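Long-range contacts in endoribonuclease (Porcine reproductive and respiratory syndrome virus, PDB 5DA1), which cleaves RNA as the NSP11 endoribonuclease part of the viral replicase polyprotein and, in a dimerization-dependent way, antagonises the beta interferon response of the host: residues His58-Ala63 with Gly93-Leu98; Glu100-Thr105 with Val201-Lys206; Glu158-Val163 with Val175-Asp180; Arg197-Met202 with Leu210-Asp215. One frame throughout, in Å; residues are numbered along the deposited sequence.

Contact 1 of 4, residues His58-Ala63 with Gly93-Leu98; sequences HKYSRA and GEAQVL
Y60 packs against the A95 methyl, the Q96 carbonyl and V97. Its CB lies 3.2 Å from Q96 O, and its CG stays near that oxygen at 3.9 Å. CG is anti to the residue's own carbonyl carbon (chi1 -52°), which turns the ring away from that carbon and toward residues 95-97, where its two flanks meet different partners. Y60 CD2 rests against A95 CB at 3.9 Å. On the other flank CD1 packs on V97 CB at 3.7 Å, and CE1, the outermost atom to make a contact, follows at 4.2 Å from the same V97 CB. The methyl of A95 is shared between two rings, because it also sits over one face of the H58 imidazole, 3.6 Å from the ring centroid and 15° off the normal, in a CH-pi contact. The backbone N of Y60 approaches H58 ND1 at the edge of that imidazole in a weak, long bond. Farther along, R62 reaches the backbone of L98. Its chain bends at chi2 and chi3 (both 53°), curling the guanidinium back so that NH2 makes a weak, bent hydrogen bond of 2.8 Å to L98 O, while R62 CB touches L98 CD1. The contact belongs to the N-terminal region of NSP11. Strands 62-65 and 94-96 both pair antiparallel with strand 83-91, R62 bonding to the backbone of L87 and Q96 to that of K89, while A95 packs on F90.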
loop_
_atom_site.group_PDB
_atom_site.type_symbol
_atom_site.label_atom_id
_atom_site.label_comp_id
_atom_site.label_asym_id
_atom_site.label_seq_id
_atom_site.Cartn_x
_atom_site.Cartn_y
_atom_site.Cartn_z
ATOM N N HIS A 58 19.314 20.867 -27.686
ATOM C CA HIS A 58 18.366 21.810 -28.238
ATOM C C HIS A 58 17.947 22.988 -27.417
ATOM O O HIS A 58 18.137 23.040 -26.204
ATOM C CB HIS A 58 17.111 21.072 -28.659
ATOM C CG HIS A 58 16.598 21.491 -29.986
ATOM N ND1 HIS A 58 15.639 22.470 -30.136
ATOM C CD2 HIS A 58 16.905 21.064 -31.231
ATOM C CE1 HIS A 58 15.370 22.623 -31.419
ATOM N NE2 HIS A 58 16.124 21.779 -32.105
ATOM N N LYS A 59 17.335 23.929 -28.130
ATOM C CA LYS A 59 16.726 25.104 -27.525
ATOM C C LYS A 59 15.646 24.600 -26.561
ATOM O O LYS A 59 15.481 25.144 -25.453
ATOM C CB LYS A 59 16.145 26.062 -28.596
ATOM C CG LYS A 59 16.115 27.556 -28.162
ATOM C CD LYS A 59 15.124 28.432 -28.989
ATOM C CE LYS A 59 15.369 28.335 -30.516
ATOM N NZ LYS A 59 14.339 29.031 -31.345
ATOM N N TYR A 60 14.979 23.512 -26.967
ATOM C CA TYR A 60 13.802 22.985 -26.267
ATOM C C TYR A 60 14.075 21.824 -25.311
ATOM O O TYR A 60 13.158 21.403 -24.593
ATOM C CB TYR A 60 12.730 22.596 -27.287
ATOM C CG TYR A 60 12.417 23.708 -28.274
ATOM C CD1 TYR A 60 11.683 24.839 -27.872
ATOM C CD2 TYR A 60 12.861 23.641 -29.591
ATOM C CE1 TYR A 60 11.397 25.865 -28.754
ATOM C CE2 TYR A 60 12.582 24.661 -30.482
ATOM C CZ TYR A 60 11.844 25.770 -30.055
ATOM O OH TYR A 60 11.552 26.783 -30.931
ATOM N N SER A 61 15.317 21.319 -25.311
ATOM C CA SER A 61 15.768 20.291 -24.356
ATOM C C SER A 61 15.656 20.763 -22.893
ATOM O O SER A 61 16.369 21.677 -22.480
ATOM C CB SER A 61 17.214 19.865 -24.656
ATOM O OG SER A 61 17.318 19.204 -25.908
ATOM N N ARG A 62 14.751 20.143 -22.128
ATOM C CA ARG A 62 14.536 20.469 -20.713
ATOM C C ARG A 62 15.411 19.653 -19.737
ATOM O O ARG A 62 15.574 18.432 -19.881
ATOM C CB ARG A 62 13.054 20.328 -20.351
ATOM C CG ARG A 62 12.707 20.832 -18.952
ATOM C CD ARG A 62 13.199 22.290 -18.723
ATOM N NE ARG A 62 12.731 23.201 -19.769
ATOM C CZ ARG A 62 11.451 23.523 -19.952
ATOM N NH1 ARG A 62 10.511 23.012 -19.160
ATOM N NH2 ARG A 62 11.105 24.336 -20.942
ATOM N N ALA A 63 15.977 20.327 -18.743
ATOM C CA ALA A 63 16.765 19.623 -17.738
ATOM C C ALA A 63 15.839 19.106 -16.655
ATOM O O ALA A 63 14.972 19.842 -16.155
ATOM C CB ALA A 63 17.821 20.510 -17.156
ATOM N N GLY A 93 9.412 14.886 -36.512
ATOM C CA GLY A 93 10.801 15.219 -36.779
ATOM C C GLY A 93 11.269 16.521 -36.168
ATOM O O GLY A 93 12.464 16.821 -36.217
ATOM N N GLU A 94 10.351 17.296 -35.588
ATOM C CA GLU A 94 10.727 18.623 -35.087
ATOM C C GLU A 94 10.529 18.869 -33.580
ATOM O O GLU A 94 9.405 18.849 -33.075
ATOM C CB GLU A 94 10.078 19.738 -35.932
ATOM C CG GLU A 94 10.843 21.084 -35.879
ATOM C CD GLU A 94 12.367 20.938 -36.144
ATOM O OE1 GLU A 94 12.764 20.755 -37.334
ATOM O OE2 GLU A 94 13.156 21.019 -35.156
ATOM N N ALA A 95 11.640 19.128 -32.887
ATOM C CA ALA A 95 11.660 19.487 -31.453
ATOM C C ALA A 95 10.528 20.409 -30.973
ATOM O O ALA A 95 10.130 21.331 -31.685
ATOM C CB ALA A 95 13.015 20.090 -31.082
ATOM N N GLN A 96 10.043 20.148 -29.752
ATOM C CA GLN A 96 8.914 20.855 -29.113
ATOM C C GLN A 96 9.274 21.419 -27.751
ATOM O O GLN A 96 10.093 20.867 -27.021
ATOM C CB GLN A 96 7.735 19.917 -28.902
ATOM C CG GLN A 96 7.217 19.252 -30.143
ATOM C CD GLN A 96 6.681 20.238 -31.140
ATOM O OE1 GLN A 96 5.699 20.945 -30.880
ATOM N NE2 GLN A 96 7.319 20.288 -32.305
ATOM N N VAL A 97 8.621 22.507 -27.396
ATOM C CA VAL A 97 8.863 23.134 -26.115
ATOM C C VAL A 97 8.145 22.339 -25.016
ATOM O O VAL A 97 6.940 22.096 -25.096
ATOM C CB VAL A 97 8.418 24.624 -26.130
ATOM C CG1 VAL A 97 7.161 24.821 -27.020
ATOM C CG2 VAL A 97 8.224 25.166 -24.686
ATOM N N LEU A 98 8.894 21.925 -24.000
ATOM C CA LEU A 98 8.318 21.163 -22.898
ATOM C C LEU A 98 7.920 22.078 -21.743
ATOM O O LEU A 98 8.660 23.013 -21.412
ATOM C CB LEU A 98 9.308 20.104 -22.425
ATOM C CG LEU A 98 9.466 18.916 -23.357
ATOM C CD1 LEU A 98 10.763 18.231 -23.032
ATOM C CD2 LEU A 98 8.282 17.959 -23.251
#

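Contact 2 of 4, residues Glu100-Thr105 with Val201-Lys206; sequences ETVFST and VMLDFK
One face of the F205 ring receives T101 CG2, which stands 3.6 Å from the centroid and 15° off the normal, a CH-pi contact. The edge of F103 points toward that same face in an offset edge-to-face pair, with centroids 5.5 Å apart and planes at 81°. A third flat group, the D204 carboxylate, meets S104: OD1 takes S104 N on its syn side at 2.8 Å. The bond from S104 OG to D204 OD2 is modelled as very short, and its length is doubtful. S159 OG also bonds to OD2. T101 carries its hydroxyl anti to its backbone nitrogen (chi1 -174°), where OG1 accepts F205 N at 3.0 Å and donates to V102 O. That carbonyl accepts D204 N as well, at 2.7 Å, while V102 N bonds to M202 O at 2.8 Å beside the single bridge of V102 with L203. V102 CG2 fills in against L203 CD1, 3.9 Å away. The type I' turn of L203-K206 is therefore bound through its own N-H groups to the irregular segment before helix 107-110. Chemically, a buried acid is met by the amide of S104 and the hydroxyl of S159, which would probably stabilise its negative charge and fix its rotation.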
loop_
_atom_site.group_PDB
_atom_site.type_symbol
_atom_site.label_atom_id
_atom_site.label_comp_id
_atom_site.label_asym_id
_atom_site.label_seq_id
_atom_site.Cartn_x
_atom_site.Cartn_y
_atom_site.Cartn_z
ATOM N N GLU A 100 7.119 23.635 -17.965
ATOM C CA GLU A 100 7.953 23.639 -16.779
ATOM C C GLU A 100 7.310 22.717 -15.720
ATOM O O GLU A 100 6.102 22.803 -15.497
ATOM C CB GLU A 100 8.136 25.070 -16.290
ATOM C CG GLU A 100 9.336 25.246 -15.345
ATOM C CD GLU A 100 10.338 26.333 -15.800
ATOM O OE1 GLU A 100 10.765 27.146 -14.930
ATOM O OE2 GLU A 100 10.703 26.359 -17.015
ATOM N N THR A 101 8.098 21.828 -15.104
ATOM C CA THR A 101 7.550 20.796 -14.213
ATOM C C THR A 101 8.379 20.497 -12.964
ATOM O O THR A 101 9.579 20.712 -12.954
ATOM C CB THR A 101 7.322 19.450 -14.951
ATOM O OG1 THR A 101 6.654 18.526 -14.080
ATOM C CG2 THR A 101 8.641 18.841 -15.378
ATOM N N VAL A 102 7.733 19.996 -11.911
ATOM C CA VAL A 102 8.480 19.413 -10.786
ATOM C C VAL A 102 8.622 17.898 -10.987
ATOM O O VAL A 102 7.947 17.321 -11.862
ATOM C CB VAL A 102 7.916 19.764 -9.374
ATOM C CG1 VAL A 102 8.366 21.162 -8.951
ATOM C CG2 VAL A 102 6.421 19.638 -9.323
ATOM N N PHE A 103 9.500 17.269 -10.203
ATOM C CA PHE A 103 9.876 15.876 -10.449
ATOM C C PHE A 103 9.805 14.963 -9.235
ATOM O O PHE A 103 10.348 15.283 -8.192
ATOM C CB PHE A 103 11.264 15.813 -11.077
ATOM C CG PHE A 103 11.278 16.205 -12.521
ATOM C CD1 PHE A 103 10.758 15.344 -13.500
ATOM C CD2 PHE A 103 11.787 17.438 -12.912
ATOM C CE1 PHE A 103 10.741 15.706 -14.861
ATOM C CE2 PHE A 103 11.781 17.823 -14.264
ATOM C CZ PHE A 103 11.255 16.957 -15.247
ATOM N N SER A 104 9.118 13.832 -9.358
ATOM C CA SER A 104 9.256 12.781 -8.350
ATOM C C SER A 104 10.737 12.390 -8.261
ATOM O O SER A 104 11.471 12.457 -9.251
ATOM C CB SER A 104 8.421 11.551 -8.705
ATOM O OG SER A 104 7.070 11.879 -8.950
ATOM N N THR A 105 11.150 11.961 -7.074
ATOM C CA THR A 105 12.552 11.785 -6.716
ATOM C C THR A 105 13.060 10.354 -6.803
ATOM O O THR A 105 14.266 10.115 -6.638
ATOM C CB THR A 105 12.774 12.256 -5.269
ATOM O OG1 THR A 105 11.917 11.508 -4.368
ATOM C CG2 THR A 105 12.485 13.732 -5.161
ATOM N N VAL A 201 -0.327 22.745 -10.774
ATOM C CA VAL A 201 1.088 22.399 -10.733
ATOM C C VAL A 201 1.367 21.293 -11.740
ATOM O O VAL A 201 0.547 20.411 -11.956
ATOM C CB VAL A 201 1.535 21.916 -9.341
ATOM C CG1 VAL A 201 3.024 21.852 -9.268
ATOM C CG2 VAL A 201 1.031 22.834 -8.260
ATOM N N MET A 202 2.529 21.376 -12.372
ATOM C CA MET A 202 3.006 20.337 -13.239
ATOM C C MET A 202 3.967 19.494 -12.427
ATOM O O MET A 202 4.976 20.005 -11.928
ATOM C CB MET A 202 3.710 20.934 -14.452
ATOM C CG MET A 202 2.767 21.574 -15.452
ATOM S SD MET A 202 1.907 20.354 -16.489
ATOM C CE MET A 202 3.284 19.509 -17.214
ATOM N N LEU A 203 3.628 18.208 -12.285
ATOM C CA LEU A 203 4.496 17.225 -11.616
ATOM C C LEU A 203 4.729 16.035 -12.561
ATOM O O LEU A 203 3.770 15.429 -13.035
ATOM C CB LEU A 203 3.880 16.784 -10.277
ATOM C CG LEU A 203 4.488 15.553 -9.613
ATOM C CD1 LEU A 203 5.692 15.889 -8.800
ATOM C CD2 LEU A 203 3.460 14.817 -8.781
ATOM N N ASP A 204 6.002 15.730 -12.838
ATOM C CA ASP A 204 6.381 14.676 -13.777
ATOM C C ASP A 204 5.673 14.886 -15.090
ATOM O O ASP A 204 5.261 13.934 -15.744
ATOM C CB ASP A 204 5.999 13.300 -13.245
ATOM C CG ASP A 204 6.775 12.905 -12.011
ATOM O OD1 ASP A 204 7.894 13.425 -11.788
ATOM O OD2 ASP A 204 6.251 12.049 -11.264
ATOM N N PHE A 205 5.498 16.156 -15.435
ATOM C CA PHE A 205 4.795 16.591 -16.640
ATOM C C PHE A 205 3.301 16.330 -16.663
ATOM O O PHE A 205 2.678 16.461 -17.709
ATOM C CB PHE A 205 5.431 16.008 -17.904
ATOM C CG PHE A 205 6.822 16.481 -18.164
ATOM C CD1 PHE A 205 7.055 17.778 -18.602
ATOM C CD2 PHE A 205 7.892 15.613 -18.001
ATOM C CE1 PHE A 205 8.349 18.215 -18.860
ATOM C CE2 PHE A 205 9.196 16.020 -18.248
ATOM C CZ PHE A 205 9.433 17.322 -18.686
ATOM N N LYS A 206 2.713 15.977 -15.531
ATOM C CA LYS A 206 1.270 15.804 -15.483
ATOM C C LYS A 206 0.617 16.946 -14.692
ATOM O O LYS A 206 1.098 17.355 -13.630
ATOM C CB LYS A 206 0.927 14.446 -14.888
ATOM C CG LYS A 206 -0.571 14.092 -14.825
ATOM C CD LYS A 206 -0.806 13.048 -13.698
ATOM C CE LYS A 206 -1.885 12.020 -14.043
ATOM N NZ LYS A 206 -1.376 10.961 -14.964
#

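Contact 3 of 4, residues Glu158-Val163 with Val175-Asp180; sequences ESVAVV and VCTLTD
A161 and L178 form an antiparallel hydrogen-bonded pair, A161 N meeting L178 O at 2.9 Å and L178 N meeting A161 O at 2.8 Å. Two residues on, V163 N bonds to C176 O at 2.8 Å, and between them V162 faces T177 as a non-hydrogen-bonded pair. On one side of this hairpin A161 CB touches L178 CD2 at 3.9 Å. The other methyl of L178, CD1, lies near V163 CG2, so the leucine spans two residues of the partner strand. The opposite side carries V162 and T177; here V162 CG1 meets V175 CG1 at 4.0 Å, and V160 CG1 comes within 3.9 Å of T177 OG1. Beyond the regular pairing, T179 CG2 abuts S159 O, 3.4 Å away.

Around the hairpin, F220 O makes a weak bond with T177 OG1, and V163 packs on S74 of the second subunit, which brings this hairpin to the dimer partner. The carbonyl of T177, in the non-hydrogen-bonded pair, points away from residues 158-163 and accepts a hydrogen bond from ND1 of H144, a predicted active-site residue. This oxygen sits on a strand whose neighbouring residues C176 and L178 are paired to the other strand, and it would probably orient the imidazole of the EndoU site.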
loop_
_atom_site.group_PDB
_atom_site.type_symbol
_atom_site.label_atom_id
_atom_site.label_comp_id
_atom_site.label_asym_id
_atom_site.label_seq_id
_atom_site.Cartn_x
_atom_site.Cartn_y
_atom_site.Cartn_z
ATOM N N GLU A 158 3.097 5.701 -8.604
ATOM C CA GLU A 158 2.425 6.788 -9.332
ATOM C C GLU A 158 3.016 8.134 -8.928
ATOM O O GLU A 158 3.612 8.270 -7.849
ATOM C CB GLU A 158 0.927 6.752 -9.055
ATOM C CG GLU A 158 0.209 5.468 -9.523
ATOM C CD GLU A 158 -0.052 5.431 -11.043
ATOM O OE1 GLU A 158 -0.030 6.484 -11.756
ATOM O OE2 GLU A 158 -0.302 4.308 -11.533
ATOM N N SER A 159 2.877 9.126 -9.800
ATOM C CA SER A 159 3.272 10.504 -9.454
ATOM C C SER A 159 2.509 10.940 -8.198
ATOM O O SER A 159 3.126 11.319 -7.184
ATOM C CB SER A 159 3.014 11.482 -10.611
ATOM O OG SER A 159 3.736 11.108 -11.780
ATOM N N VAL A 160 1.170 10.854 -8.271
ATOM C CA VAL A 160 0.289 11.053 -7.103
ATOM C C VAL A 160 -0.339 9.703 -6.756
ATOM O O VAL A 160 -1.227 9.215 -7.436
ATOM C CB VAL A 160 -0.764 12.175 -7.351
ATOM C CG1 VAL A 160 -1.451 12.556 -6.073
ATOM C CG2 VAL A 160 -0.093 13.391 -7.904
ATOM N N ALA A 161 0.187 9.090 -5.707
ATOM C CA ALA A 161 -0.280 7.786 -5.222
ATOM C C ALA A 161 -1.374 7.991 -4.198
ATOM O O ALA A 161 -1.291 8.897 -3.372
ATOM C CB ALA A 161 0.853 7.033 -4.583
ATOM N N VAL A 162 -2.376 7.131 -4.242
ATOM C CA VAL A 162 -3.430 7.112 -3.236
ATOM C C VAL A 162 -3.305 5.851 -2.378
ATOM O O VAL A 162 -3.265 4.726 -2.899
ATOM C CB VAL A 162 -4.833 7.175 -3.899
ATOM C CG1 VAL A 162 -5.903 7.065 -2.862
ATOM C CG2 VAL A 162 -5.003 8.479 -4.720
ATOM N N VAL A 163 -3.249 6.041 -1.064
ATOM C CA VAL A 163 -3.237 4.918 -0.123
ATOM C C VAL A 163 -4.179 5.104 1.068
ATOM O O VAL A 163 -4.511 6.229 1.430
ATOM C CB VAL A 163 -1.850 4.683 0.423
ATOM C CG1 VAL A 163 -0.935 4.298 -0.705
ATOM C CG2 VAL A 163 -1.338 5.926 1.154
ATOM N N VAL A 175 -8.577 7.395 2.391
ATOM C CA VAL A 175 -8.017 8.029 1.254
ATOM C C VAL A 175 -6.989 9.019 1.682
ATOM O O VAL A 175 -7.250 9.926 2.463
ATOM C CB VAL A 175 -9.094 8.702 0.360
ATOM C CG1 VAL A 175 -8.423 9.452 -0.797
ATOM C CG2 VAL A 175 -10.088 7.649 -0.174
ATOM N N CYS A 176 -5.793 8.840 1.158
ATOM C CA CYS A 176 -4.700 9.734 1.470
ATOM C C CYS A 176 -3.745 9.730 0.301
ATOM O O CYS A 176 -3.440 8.702 -0.313
ATOM C CB CYS A 176 -4.014 9.321 2.762
ATOM S SG CYS A 176 -2.596 10.300 3.225
ATOM N N THR A 177 -3.274 10.920 0.009
ATOM C CA THR A 177 -2.787 11.231 -1.287
ATOM C C THR A 177 -1.367 11.580 -1.002
ATOM O O THR A 177 -1.075 12.254 -0.005
ATOM C CB THR A 177 -3.629 12.386 -1.812
ATOM O OG1 THR A 177 -3.984 12.147 -3.161
ATOM C CG2 THR A 177 -2.982 13.741 -1.596
ATOM N N LEU A 178 -0.462 11.105 -1.833
ATOM C CA LEU A 178 0.927 11.118 -1.435
ATOM C C LEU A 178 1.853 11.223 -2.637
ATOM O O LEU A 178 1.534 10.732 -3.716
ATOM C CB LEU A 178 1.154 9.814 -0.665
ATOM C CG LEU A 178 2.505 9.185 -0.392
ATOM C CD1 LEU A 178 2.266 8.282 0.758
ATOM C CD2 LEU A 178 2.968 8.388 -1.580
ATOM N N THR A 179 2.998 11.848 -2.442
ATOM C CA THR A 179 4.046 11.898 -3.447
ATOM C C THR A 179 5.402 11.856 -2.766
ATOM O O THR A 179 5.500 11.889 -1.549
ATOM C CB THR A 179 4.020 13.205 -4.282
ATOM O OG1 THR A 179 4.588 14.264 -3.522
ATOM C CG2 THR A 179 2.633 13.595 -4.709
ATOM N N ASP A 180 6.461 11.824 -3.553
ATOM C CA ASP A 180 7.799 11.837 -2.980
ATOM C C ASP A 180 8.640 13.026 -3.429
ATOM O O ASP A 180 9.875 12.945 -3.370
ATOM C CB ASP A 180 8.522 10.514 -3.270
ATOM C CG ASP A 180 8.880 10.325 -4.748
ATOM O OD1 ASP A 180 8.738 11.253 -5.561
ATOM O OD2 ASP A 180 9.339 9.231 -5.107
#

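Contact 4 of 4, residues Arg197-Met202 with Leu210-Asp215; sequences RCWKVM and LMVWKD
The hairpin of strands 197-203 and 206-213, part of the three-stranded antiparallel sheet of the EndoU region, is joined here by two hydrogen-bonded pairs, R197 with V212 and W199 with L210. In the first, R197 N reaches V212 O at 3.1 Å and V212 N returns to R197 O at 3.0 Å. In the second, W199 N to L210 O and L210 N to W199 O are both 3.0 Å. The N-to-C directions of the two short strand segments make 150°, close to antiparallel. W199 and V212 meet on one face of the sheet: the indole presents its edge, with V212 CG2 in the ring plane and 3.7 Å from W199 CD1. With CG beside its own backbone nitrogen (chi1 -60°), the indole lies along R197, whose CG covers one of its faces and whose guanidinium has W199 CZ3 over its centre. Y189 meets W199 edge-to-face. Also on this side, L210 CB receives V201 CG2 at 4.0 Å, and L210 packs onward against F220 of strand 217-221. Across the sheet, C198 SG and M211 SD approach to 3.5 Å in the non-hydrogen-bonded pair, with Y219 and Q221 touching M211. The chemistry is thus divided: backbone bonds set the register, buried L210 and V212 share one face with W199 and R197, and the sulfur pair is on the other.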
loop_
_atom_site.group_PDB
_atom_site.type_symbol
_atom_site.label_atom_id
_atom_site.label_comp_id
_atom_site.label_asym_id
_atom_site.label_seq_id
_atom_site.Cartn_x
_atom_site.Cartn_y
_atom_site.Cartn_z
ATOM N N ARG A 197 -6.191 27.971 -0.971
ATOM C CA ARG A 197 -5.893 28.245 -2.375
ATOM C C ARG A 197 -5.653 26.940 -3.147
ATOM O O ARG A 197 -5.157 25.963 -2.581
ATOM C CB ARG A 197 -4.696 29.198 -2.484
ATOM C CG ARG A 197 -3.836 29.018 -3.711
ATOM C CD ARG A 197 -4.400 29.687 -4.953
ATOM N NE ARG A 197 -3.758 30.976 -5.217
ATOM C CZ ARG A 197 -3.536 31.472 -6.437
ATOM N NH1 ARG A 197 -3.887 30.786 -7.522
ATOM N NH2 ARG A 197 -2.953 32.654 -6.577
ATOM N N CYS A 198 -6.024 26.937 -4.427
ATOM C CA CYS A 198 -5.765 25.803 -5.297
ATOM C C CYS A 198 -4.834 26.139 -6.391
ATOM O O CYS A 198 -5.166 26.897 -7.296
ATOM C CB CYS A 198 -7.023 25.310 -5.946
ATOM S SG CYS A 198 -7.966 24.521 -4.749
ATOM N N TRP A 199 -3.680 25.514 -6.344
ATOM C CA TRP A 199 -2.723 25.703 -7.369
ATOM C C TRP A 199 -2.898 24.710 -8.497
ATOM O O TRP A 199 -3.403 23.607 -8.314
ATOM C CB TRP A 199 -1.369 25.560 -6.750
ATOM C CG TRP A 199 -1.141 26.567 -5.665
ATOM C CD1 TRP A 199 -1.190 26.357 -4.308
ATOM C CD2 TRP A 199 -0.819 27.938 -5.846
ATOM N NE1 TRP A 199 -0.896 27.514 -3.638
ATOM C CE2 TRP A 199 -0.665 28.505 -4.557
ATOM C CE3 TRP A 199 -0.626 28.741 -6.972
ATOM C CZ2 TRP A 199 -0.338 29.843 -4.362
ATOM C CZ3 TRP A 199 -0.298 30.071 -6.785
ATOM C CH2 TRP A 199 -0.156 30.613 -5.481
ATOM N N LYS A 200 -2.503 25.124 -9.684
ATOM C CA LYS A 200 -2.255 24.188 -10.738
ATOM C C LYS A 200 -0.757 24.003 -10.781
ATOM O O LYS A 200 -0.009 24.971 -10.751
ATOM C CB LYS A 200 -2.824 24.698 -12.048
ATOM C CG LYS A 200 -4.335 24.639 -12.017
ATOM C CD LYS A 200 -4.909 24.815 -13.390
ATOM C CE LYS A 200 -6.176 23.964 -13.548
ATOM N NZ LYS A 200 -6.580 23.851 -15.001
ATOM N N VAL A 201 -0.327 22.745 -10.774
ATOM C CA VAL A 201 1.088 22.399 -10.733
ATOM C C VAL A 201 1.367 21.293 -11.740
ATOM O O VAL A 201 0.547 20.411 -11.956
ATOM C CB VAL A 201 1.535 21.916 -9.341
ATOM C CG1 VAL A 201 3.024 21.852 -9.268
ATOM C CG2 VAL A 201 1.031 22.834 -8.260
ATOM N N MET A 202 2.529 21.376 -12.372
ATOM C CA MET A 202 3.006 20.337 -13.239
ATOM C C MET A 202 3.967 19.494 -12.427
ATOM O O MET A 202 4.976 20.005 -11.928
ATOM C CB MET A 202 3.710 20.934 -14.452
ATOM C CG MET A 202 2.767 21.574 -15.452
ATOM S SD MET A 202 1.907 20.354 -16.489
ATOM C CE MET A 202 3.284 19.509 -17.214
ATOM N N LEU A 210 -3.106 21.251 -6.531
ATOM C CA LEU A 210 -2.602 21.184 -5.162
ATOM C C LEU A 210 -3.445 22.058 -4.199
ATOM O O LEU A 210 -3.444 23.267 -4.338
ATOM C CB LEU A 210 -1.132 21.620 -5.145
ATOM C CG LEU A 210 -0.452 21.946 -3.800
ATOM C CD1 LEU A 210 -0.355 20.732 -2.867
ATOM C CD2 LEU A 210 0.928 22.527 -3.997
ATOM N N MET A 211 -4.172 21.468 -3.245
ATOM C CA MET A 211 -4.878 22.282 -2.250
ATOM C C MET A 211 -3.955 22.668 -1.110
ATOM O O MET A 211 -3.215 21.847 -0.591
ATOM C CB MET A 211 -6.088 21.597 -1.616
ATOM C CG MET A 211 -6.955 20.765 -2.466
ATOM S SD MET A 211 -6.979 21.216 -4.170
ATOM C CE MET A 211 -6.877 19.604 -4.932
ATOM N N VAL A 212 -4.027 23.926 -0.706
ATOM C CA VAL A 212 -3.306 24.372 0.472
ATOM C C VAL A 212 -4.262 25.057 1.459
ATOM O O VAL A 212 -5.076 25.895 1.065
ATOM C CB VAL A 212 -2.176 25.327 0.108
ATOM C CG1 VAL A 212 -1.326 25.607 1.336
ATOM C CG2 VAL A 212 -1.323 24.749 -1.003
ATOM N N TRP A 213 -4.177 24.682 2.729
ATOM C CA TRP A 213 -4.893 25.374 3.779
ATOM C C TRP A 213 -3.871 25.941 4.766
ATOM O O TRP A 213 -3.417 25.256 5.687
ATOM C CB TRP A 213 -5.860 24.442 4.484
ATOM C CG TRP A 213 -6.811 23.716 3.578
ATOM C CD1 TRP A 213 -6.526 22.648 2.777
ATOM C CD2 TRP A 213 -8.217 23.969 3.422
ATOM N NE1 TRP A 213 -7.661 22.230 2.119
ATOM C CE2 TRP A 213 -8.711 23.023 2.499
ATOM C CE3 TRP A 213 -9.102 24.913 3.964
ATOM C CZ2 TRP A 213 -10.048 22.996 2.102
ATOM C CZ3 TRP A 213 -10.420 24.884 3.577
ATOM C CH2 TRP A 213 -10.885 23.935 2.653
ATOM N N LYS A 214 -3.503 27.199 4.540
ATOM C CA LYS A 214 -2.483 27.900 5.333
ATOM C C LYS A 214 -3.010 28.111 6.755
ATOM O O LYS A 214 -4.175 28.499 6.921
ATOM C CB LYS A 214 -2.168 29.242 4.645
ATOM C CG LYS A 214 -1.169 30.202 5.342
ATOM C CD LYS A 214 -1.839 31.141 6.398
ATOM C CE LYS A 214 -3.066 31.931 5.874
ATOM N NZ LYS A 214 -2.662 33.072 5.010
ATOM N N ASP A 215 -2.211 27.802 7.780
ATOM C CA ASP A 215 -1.004 27.008 7.662
ATOM C C ASP A 215 -1.418 25.727 8.375
ATOM O O ASP A 215 -1.007 25.468 9.515
ATOM C CB ASP A 215 0.187 27.645 8.412
ATOM C CG ASP A 215 0.060 29.175 8.586
ATOM O OD1 ASP A 215 -0.879 29.633 9.278
ATOM O OD2 ASP A 215 0.910 29.927 8.052
#

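In the fold
Contacts 2 and 3 are buried, whereas contacts 1 and 4 lie farther out and are only partly covered. Contact 1 relies on a methyl over an imidazole, tyrosine packing and a weak arginine bond; contact 4 and contact 3 use ordinary antiparallel pairing in two separate hairpins of the EndoU region. Contact 2, near the chain centre, is the most polar, and it touches both contact 1, through L98 on F205, and contact 3, where S159 and D204 bond and T105 reaches D180. It also shares strand 197-203 with contact 4. Contacts 1 and 3 fall on opposite sides of the chain's centre, their centres 30 Å apart, and contact 2, which touches both, connects them.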